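PDB 2CKS: endoglucanase E-5 from Thermobifida fusca, which catalyses the endohydrolysis of beta-1,4-glucosidic linkages in cellulose, lichenin and cereal beta-D-glucans, here represented by its family 5 catalytic domain. Local coordinates for residues N213-N216 against A217-A221; F245-A248 against D249-D253; I252-M255 against A256-I260. All blocks are in the same frame, centred on the assembly; numbering follows the deposited sequence. Where two conformers were deposited one is given.

Contact 1. Residues N213-N216 against A217-A221; sequences NYLN and ALREA
Ala-217, Leu-218, Arg-219 and Glu-220 each send their backbone N-H four residues back along one unbroken alpha helix, to the carbonyls of Asn-213, Tyr-214, Leu-215 and Asn-216. This is helix 212-224 of the TIM barrel, the crossover between parallel strands 199-206 and 227-233. The bond from Ala-217 N to Asn-213 O is stretched to 3.3 Å, while Glu-220 N reaches Asn-216 O at 2.9 Å. Leu-218 lies on the barrel side, packed against Phe-203 and Val-227.

On the outer side, Asn-216 and Arg-219 run side by side and point the same way. Asn-216 turns CG beside its own backbone N (chi1 -72°), which brings OD1 to the guanidinium edge. There NH1 of Arg-219 donates to OD1 of Asn-216 at 2.7 Å, nearly in the guanidinium plane, although the amide itself is turned 49° from that plane. Leu-215 comes up beside the same group, its CD2 3.5 Å from NH2 of Arg-219, while its branch also packs on Arg-250 and Tyr-251 of helix 245-258.

Two waters tie the pair further, both at the guanidinium edge. One gives a hydrogen to Asn-216 OD1 and weakly accepts from Arg-219 NH2; the other donates to Asn-216 O at 2.9 Å and accepts from Arg-219 NH1 at 3.0 Å.

Contact 2. Residues F245-A248 against D249-D253; sequences FQMA and DRYID
Side chains three and four residues apart meet here in the first turns of helix 245-258, with Met-247 packed against both Arg-250 and Tyr-251. The thioether bends at chi2 and chi3, carrying its methyl over to the tyrosine: CE of Met-247 lies 3.6 Å from CE2 of Tyr-251. The same methyl sits over one face of the Arg-250 guanidinium, 3.8 Å above its plane and displaced toward the rim, and SD of Met-247 is 3.6 Å from NH1 of Arg-250. The methyl is thus shared between the guanidinium and the phenol ring, and it also touches Leu-215 of the adjacent helix. Arg-250 has its charge met by a salt bridge to Asp-212.

The helix is the crossover of a beta-alpha-beta unit in the TIM barrel, linking strands 227-233 and 262-265. Tyr-251 lies on its buried side: its OH bonds to the carbonyl of His-210, and its ring stacks with Phe-205. Ala-248 packs on Trp-299 of helix 295-304, and CA of Ala-248 comes to the edge of the Tyr-251 ring, near its plane.

The backbone N-H of Asp-249 donates to Phe-245 O, N to O 2.8 Å. Its carboxylate swings beside that N (chi1 -76°), where OD1 takes a hydrogen bond from Trp-299 NE1 and a salt bridge from Lys-303. A water bridges the other oxygen to the glutamine one turn back, donating to Asp-249 OD2 at 2.7 Å and to Gln-246 OE1 at 3.2 Å.

Contact 3. Residues I252-M255 against A256-I260; sequences IDLM and AERKI
Leu-254 slants across both Glu-257 and Arg-258, its two methyls taking different partners. CD2 lies over one face of the Arg-258 guanidinium and packs 3.7 Å from CG of Arg-258, while OE2 of Glu-257 comes to 3.4 Å from the same CD2. The other methyl, CD1, meets CD1 of Ile-260 at 4.0 Å. Arg-258 folds back at chi2 (-70°), which brings NE to its sequence neighbour: NE donates to Glu-257 OE2 at 3.1 Å in a salt bridge, the oxygen offering its anti lone pair. Its NH1 has a second acid, Glu-223 of helix 212-224. Replacing Arg-258 with an alanine would probably leave both Glu-257 and Glu-223 without this cationic mate and strip the cover from CD2 of Leu-254.

Helix 245-258 of the TIM barrel finishes here in a Schellman motif. Lys-259 takes positive phi (52°), and the chain turns so that Ile-260 N bonds to Met-255 O at 2.8 Å, with a weak bond from Lys-259 N to Ala-256 O inside it. The turn points Ile-260 back at the helix, on the way into strand 262-265.

Met-255 and Ile-260 therefore cross at about a right angle, CB to CB 4.0 Å apart, and CG of Met-255 reaches CG2 of Ile-260. Both side chains also rest on Val-229 of strand 227-233, and Met-255 further touches Trp-262.

Overall arrangement
Contact 1 comes first along the chain, on helix 212-224; contacts 2 and 3 follow on helix 245-258 and overlap at Ile-252 and Asp-253. The two helices are successive crossovers on the outside of the eight-stranded barrel, both packed against strand 227-233, which carries the probable nucleophile Glu-231. The centre of contact 1 lies about 13 Å from that of contact 2 and about 12 Å from that of contact 3. Contact 1 meets contact 2 near the start of helix 212-224, where Tyr-214 and Leu-215 pack on Tyr-251 midway along helix 245-258, and contact 3 farther along, where Leu-218 and Arg-219 pack on Leu-254. The two helices thus touch at several levels, from Met-247 to Arg-258 on the second.

Contact 1. Residues N213-N216 against A217-A221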
loop_
_atom_site.group_PDB
_atom_site.type_symbol
_atom_site.label_atom_id
_atom_site.label_comp_id
_atom_site.label_asym_id
_atom_site.label_seq_id
_atom_site.Cartn_x
_atom_site.Cartn_y
_atom_site.Cartn_z
ATOM N N ASN A 213 5.815 0.223 -20.957
ATOM C CA ASN A 213 6.348 1.496 -20.468
ATOM C C ASN A 213 6.228 1.650 -18.948
ATOM O O ASN A 213 7.068 2.293 -18.328
ATOM C CB ASN A 213 5.789 2.718 -21.230
ATOM C CG ASN A 213 4.289 2.936 -21.031
ATOM O OD1 ASN A 213 3.833 4.078 -20.962
ATOM N ND2 ASN A 213 3.518 1.854 -20.990
ATOM N N TYR A 214 5.205 1.046 -18.354
ATOM C CA TYR A 214 5.061 1.044 -16.899
ATOM C C TYR A 214 6.002 0.017 -16.259
ATOM O O TYR A 214 6.647 0.307 -15.250
ATOM C CB TYR A 214 3.600 0.779 -16.509
ATOM C CG TYR A 214 2.704 1.974 -16.710
ATOM C CD1 TYR A 214 2.270 2.740 -15.635
ATOM C CD2 TYR A 214 2.284 2.334 -17.978
ATOM C CE1 TYR A 214 1.437 3.850 -15.832
ATOM C CE2 TYR A 214 1.452 3.427 -18.184
ATOM C CZ TYR A 214 1.039 4.182 -17.109
ATOM O OH TYR A 214 0.218 5.267 -17.328
ATOM N N LEU A 215 6.086 -1.170 -16.850
ATOM C CA LEU A 215 7.000 -2.212 -16.381
ATOM C C LEU A 215 8.452 -1.724 -16.434
ATOM O O LEU A 215 9.210 -1.907 -15.489
ATOM C CB LEU A 215 6.815 -3.495 -17.210
ATOM C CG LEU A 215 7.615 -4.730 -16.803
ATOM C CD1 LEU A 215 7.080 -5.299 -15.512
ATOM C CD2 LEU A 215 7.563 -5.781 -17.908
ATOM N N ASN A 216 8.825 -1.094 -17.538
ATOM C CA ASN A 216 10.162 -0.520 -17.682
ATOM C C ASN A 216 10.479 0.538 -16.623
ATOM O O ASN A 216 11.588 0.565 -16.082
ATOM C CB ASN A 216 10.353 0.078 -19.084
ATOM C CG ASN A 216 10.475 -0.989 -20.174
ATOM O OD1 ASN A 216 10.729 -2.146 -19.894
ATOM N ND2 ASN A 216 10.288 -0.585 -21.421
ATOM N N ALA A 217 9.507 1.397 -16.324
ATOM C CA ALA A 217 9.686 2.442 -15.319
ATOM C C ALA A 217 9.909 1.852 -13.935
ATOM O O ALA A 217 10.686 2.386 -13.155
ATOM C CB ALA A 217 8.493 3.389 -15.309
ATOM N N LEU A 218 9.221 0.760 -13.623
ATOM C CA LEU A 218 9.412 0.088 -12.344
ATOM C C LEU A 218 10.825 -0.500 -12.234
ATOM O O LEU A 218 11.480 -0.365 -11.203
ATOM C CB LEU A 218 8.350 -0.993 -12.156
ATOM C CG LEU A 218 8.413 -1.799 -10.862
ATOM C CD1 LEU A 218 8.352 -0.887 -9.644
ATOM C CD2 LEU A 218 7.276 -2.789 -10.849
ATOM N N ARG A 219 11.288 -1.142 -13.303
ATOM C CA ARG A 219 12.660 -1.648 -13.372
ATOM C C ARG A 219 13.669 -0.513 -13.185
ATOM O O ARG A 219 14.605 -0.618 -12.389
ATOM C CB ARG A 219 12.912 -2.327 -14.725
ATOM C CG ARG A 219 13.225 -3.793 -14.639
ATOM C CD ARG A 219 13.703 -4.418 -15.947
ATOM N NE ARG A 219 12.669 -5.226 -16.611
ATOM C CZ ARG A 219 11.951 -4.849 -17.664
ATOM N NH1 ARG A 219 12.125 -3.664 -18.216
ATOM N NH2 ARG A 219 11.040 -5.668 -18.182
ATOM N N GLU A 220 13.454 0.577 -13.914
ATOM C CA GLU A 220 14.317 1.751 -13.844
ATOM C C GLU A 220 14.382 2.325 -12.426
ATOM O O GLU A 220 15.453 2.600 -11.908
ATOM C CB GLU A 220 13.810 2.814 -14.820
ATOM C CG GLU A 220 14.671 4.057 -14.898
ATOM C CD GLU A 220 14.098 5.134 -15.801
ATOM O OE1 GLU A 220 12.981 4.952 -16.354
ATOM O OE2 GLU A 220 14.777 6.175 -15.957
ATOM N N ALA A 221 13.225 2.470 -11.792
ATOM C CA ALA A 221 13.153 3.069 -10.469
ATOM C C ALA A 221 13.908 2.223 -9.460
ATOM O O ALA A 221 14.588 2.756 -8.584
ATOM C CB ALA A 221 11.699 3.209 -10.047
HETATM O O HOH W 1 13.481 -1.082 -17.558
HETATM O O HOH W 2 9.277 -4.283 -20.803
#

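Contact 2. Residues F245-A248 against D249-D253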
loop_
_atom_site.group_PDB
_atom_site.type_symbol
_atom_site.label_atom_id
_atom_site.label_comp_id
_atom_site.label_asym_id
_atom_site.label_seq_id
_atom_site.Cartn_x
_atom_site.Cartn_y
_atom_site.Cartn_z
ATOM N N PHE A 245 -3.574 -11.649 -16.925
ATOM C CA PHE A 245 -2.672 -12.332 -16.017
ATOM C C PHE A 245 -1.297 -12.545 -16.639
ATOM O O PHE A 245 -0.317 -12.670 -15.921
ATOM C CB PHE A 245 -3.272 -13.657 -15.531
ATOM C CG PHE A 245 -4.508 -13.496 -14.682
ATOM C CD1 PHE A 245 -5.687 -14.146 -15.011
ATOM C CD2 PHE A 245 -4.484 -12.705 -13.542
ATOM C CE1 PHE A 245 -6.821 -14.000 -14.229
ATOM C CE2 PHE A 245 -5.609 -12.562 -12.755
ATOM C CZ PHE A 245 -6.779 -13.214 -13.095
ATOM N N GLN A 246 -1.221 -12.600 -17.967
ATOM C CA GLN A 246 0.069 -12.737 -18.622
ATOM C C GLN A 246 0.934 -11.514 -18.332
ATOM O O GLN A 246 2.082 -11.644 -17.938
ATOM C CB GLN A 246 -0.099 -12.945 -20.132
ATOM C CG GLN A 246 1.186 -13.308 -20.853
ATOM C CD GLN A 246 1.793 -14.633 -20.385
ATOM O OE1 GLN A 246 1.120 -15.456 -19.758
ATOM N NE2 GLN A 246 3.064 -14.834 -20.693
ATOM N N MET A 247 0.372 -10.324 -18.501
ATOM C CA MET A 247 1.107 -9.098 -18.221
ATOM C C MET A 247 1.394 -8.998 -16.727
ATOM O O MET A 247 2.499 -8.642 -16.313
ATOM C CB MET A 247 0.318 -7.872 -18.682
ATOM C CG MET A 247 1.081 -6.569 -18.534
ATOM S SD MET A 247 2.420 -6.415 -19.743
ATOM C CE MET A 247 3.654 -5.713 -18.725
ATOM N N ALA A 248 0.391 -9.321 -15.917
ATOM C CA ALA A 248 0.528 -9.250 -14.470
ATOM C C ALA A 248 1.663 -10.144 -13.986
ATOM O O ALA A 248 2.420 -9.758 -13.103
ATOM C CB ALA A 248 -0.775 -9.639 -13.797
ATOM N N ASP A 249 1.794 -11.327 -14.579
ATOM C CA ASP A 249 2.858 -12.262 -14.206
ATOM C C ASP A 249 4.248 -11.686 -14.532
ATOM O O ASP A 249 5.218 -11.988 -13.844
ATOM C CB ASP A 249 2.681 -13.607 -14.934
ATOM C CG ASP A 249 1.583 -14.477 -14.342
ATOM O OD1 ASP A 249 1.106 -14.203 -13.216
ATOM O OD2 ASP A 249 1.130 -15.478 -14.944
ATOM N N ARG A 250 4.353 -10.871 -15.580
ATOM C CA ARG A 250 5.611 -10.194 -15.879
ATOM C C ARG A 250 5.990 -9.233 -14.761
ATOM O O ARG A 250 7.141 -9.187 -14.352
ATOM C CB ARG A 250 5.546 -9.460 -17.220
ATOM C CG ARG A 250 5.343 -10.391 -18.403
ATOM C CD ARG A 250 5.110 -9.679 -19.705
ATOM N NE ARG A 250 6.258 -8.854 -20.076
ATOM C CZ ARG A 250 6.247 -7.944 -21.039
ATOM N NH1 ARG A 250 5.149 -7.723 -21.761
ATOM N NH2 ARG A 250 7.347 -7.251 -21.290
ATOM N N TYR A 251 5.015 -8.484 -14.259
ATOM C CA TYR A 251 5.238 -7.613 -13.108
ATOM C C TYR A 251 5.622 -8.430 -11.869
ATOM O O TYR A 251 6.533 -8.061 -11.130
ATOM C CB TYR A 251 3.981 -6.801 -12.796
ATOM C CG TYR A 251 3.729 -5.604 -13.678
ATOM C CD1 TYR A 251 4.352 -4.385 -13.427
ATOM C CD2 TYR A 251 2.831 -5.674 -14.733
ATOM C CE1 TYR A 251 4.094 -3.273 -14.201
ATOM C CE2 TYR A 251 2.569 -4.561 -15.523
ATOM C CZ TYR A 251 3.212 -3.366 -15.255
ATOM O OH TYR A 251 2.947 -2.260 -16.026
ATOM N N ILE A 252 4.924 -9.538 -11.637
ATOM C CA ILE A 252 5.197 -10.380 -10.474
ATOM C C ILE A 252 6.611 -10.932 -10.524
ATOM O O ILE A 252 7.304 -10.955 -9.516
ATOM C CB ILE A 252 4.165 -11.530 -10.363
ATOM C CG1 ILE A 252 2.805 -10.965 -9.951
ATOM C CG2 ILE A 252 4.636 -12.611 -9.389
ATOM C CD1 ILE A 252 2.687 -10.637 -8.477
ATOM N N ASP A 253 7.041 -11.365 -11.701
ATOM C CA ASP A 253 8.382 -11.921 -11.847
ATOM C C ASP A 253 9.450 -10.845 -11.648
ATOM O O ASP A 253 10.473 -11.112 -11.032
ATOM C CB ASP A 253 8.537 -12.620 -13.195
ATOM C CG ASP A 253 7.695 -13.883 -13.287
ATOM O OD1 ASP A 253 7.491 -14.374 -14.410
ATOM O OD2 ASP A 253 7.185 -14.449 -12.289
HETATM O O HOH W 3 2.637 -16.116 -17.071
#

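Contact 3. Residues I252-M255 against A256-I260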
loop_
_atom_site.group_PDB
_atom_site.type_symbol
_atom_site.label_atom_id
_atom_site.label_comp_id
_atom_site.label_asym_id
_atom_site.label_seq_id
_atom_site.Cartn_x
_atom_site.Cartn_y
_atom_site.Cartn_z
ATOM N N ILE A 252 4.924 -9.538 -11.637
ATOM C CA ILE A 252 5.197 -10.380 -10.474
ATOM C C ILE A 252 6.611 -10.932 -10.524
ATOM O O ILE A 252 7.304 -10.955 -9.516
ATOM C CB ILE A 252 4.165 -11.530 -10.363
ATOM C CG1 ILE A 252 2.805 -10.965 -9.951
ATOM C CG2 ILE A 252 4.636 -12.611 -9.389
ATOM C CD1 ILE A 252 2.687 -10.637 -8.477
ATOM N N ASP A 253 7.041 -11.365 -11.701
ATOM C CA ASP A 253 8.382 -11.921 -11.847
ATOM C C ASP A 253 9.450 -10.845 -11.648
ATOM O O ASP A 253 10.473 -11.112 -11.032
ATOM C CB ASP A 253 8.537 -12.620 -13.195
ATOM C CG ASP A 253 7.695 -13.883 -13.287
ATOM O OD1 ASP A 253 7.491 -14.374 -14.410
ATOM O OD2 ASP A 253 7.185 -14.449 -12.289
ATOM N N LEU A 254 9.193 -9.638 -12.142
ATOM C CA LEU A 254 10.125 -8.533 -11.966
ATOM C C LEU A 254 10.224 -8.170 -10.488
ATOM O O LEU A 254 11.316 -8.015 -9.950
ATOM C CB LEU A 254 9.693 -7.316 -12.777
ATOM C CG LEU A 254 10.681 -6.143 -12.838
ATOM C CD1 LEU A 254 10.396 -5.109 -11.754
ATOM C CD2 LEU A 254 12.145 -6.613 -12.776
ATOM N N MET A 255 9.081 -8.074 -9.823
ATOM C CA MET A 255 9.071 -7.709 -8.418
ATOM C C MET A 255 9.775 -8.770 -7.563
ATOM O O MET A 255 10.481 -8.429 -6.633
ATOM C CB MET A 255 7.645 -7.420 -7.944
ATOM C CG MET A 255 7.055 -6.178 -8.586
ATOM S SD MET A 255 5.475 -5.672 -7.886
ATOM C CE MET A 255 4.379 -6.960 -8.442
ATOM N N ALA A 256 9.610 -10.048 -7.900
ATOM C CA ALA A 256 10.302 -11.116 -7.174
ATOM C C ALA A 256 11.829 -11.032 -7.359
ATOM O O ALA A 256 12.594 -11.175 -6.403
ATOM C CB ALA A 256 9.781 -12.473 -7.629
ATOM N N GLU A 257 12.256 -10.783 -8.593
ATOM C CA GLU A 257 13.673 -10.638 -8.941
ATOM C C GLU A 257 14.322 -9.484 -8.168
ATOM O O GLU A 257 15.438 -9.608 -7.677
ATOM C CB GLU A 257 13.781 -10.440 -10.456
ATOM C CG GLU A 257 15.130 -10.044 -11.033
ATOM C CD GLU A 257 14.994 -9.623 -12.487
ATOM O OE1 GLU A 257 14.840 -10.507 -13.350
ATOM O OE2 GLU A 257 15.014 -8.409 -12.771
ATOM N N ARG A 258 13.593 -8.381 -8.024
ATOM C CA ARG A 258 14.118 -7.161 -7.419
ATOM C C ARG A 258 13.705 -7.006 -5.957
ATOM O O ARG A 258 14.035 -6.003 -5.315
ATOM C CB ARG A 258 13.638 -5.954 -8.215
ATOM C CG ARG A 258 14.026 -5.985 -9.686
ATOM C CD ARG A 258 15.492 -5.797 -9.907
ATOM N NE ARG A 258 15.828 -5.843 -11.324
ATOM C CZ ARG A 258 16.036 -4.776 -12.083
ATOM N NH1 ARG A 258 15.959 -3.546 -11.580
ATOM N NH2 ARG A 258 16.353 -4.939 -13.360
ATOM N N LYS A 259 12.996 -8.013 -5.442
ATOM C CA LYS A 259 12.460 -8.023 -4.084
ATOM C C LYS A 259 11.654 -6.759 -3.763
ATOM O O LYS A 259 11.765 -6.181 -2.680
ATOM C CB LYS A 259 13.570 -8.298 -3.069
ATOM C CG LYS A 259 14.232 -9.669 -3.291
ATOM C CD LYS A 259 14.730 -10.299 -2.004
ATOM C CE LYS A 259 14.938 -11.816 -2.140
ATOM N NZ LYS A 259 13.719 -12.608 -1.768
ATOM N N ILE A 260 10.832 -6.361 -4.725
ATOM C CA ILE A 260 9.912 -5.240 -4.571
ATOM C C ILE A 260 8.615 -5.742 -3.942
ATOM O O ILE A 260 7.916 -6.580 -4.519
ATOM C CB ILE A 260 9.616 -4.607 -5.928
ATOM C CG1 ILE A 260 10.894 -3.988 -6.519
ATOM C CG2 ILE A 260 8.522 -3.544 -5.800
ATOM C CD1 ILE A 260 10.794 -3.695 -8.003
#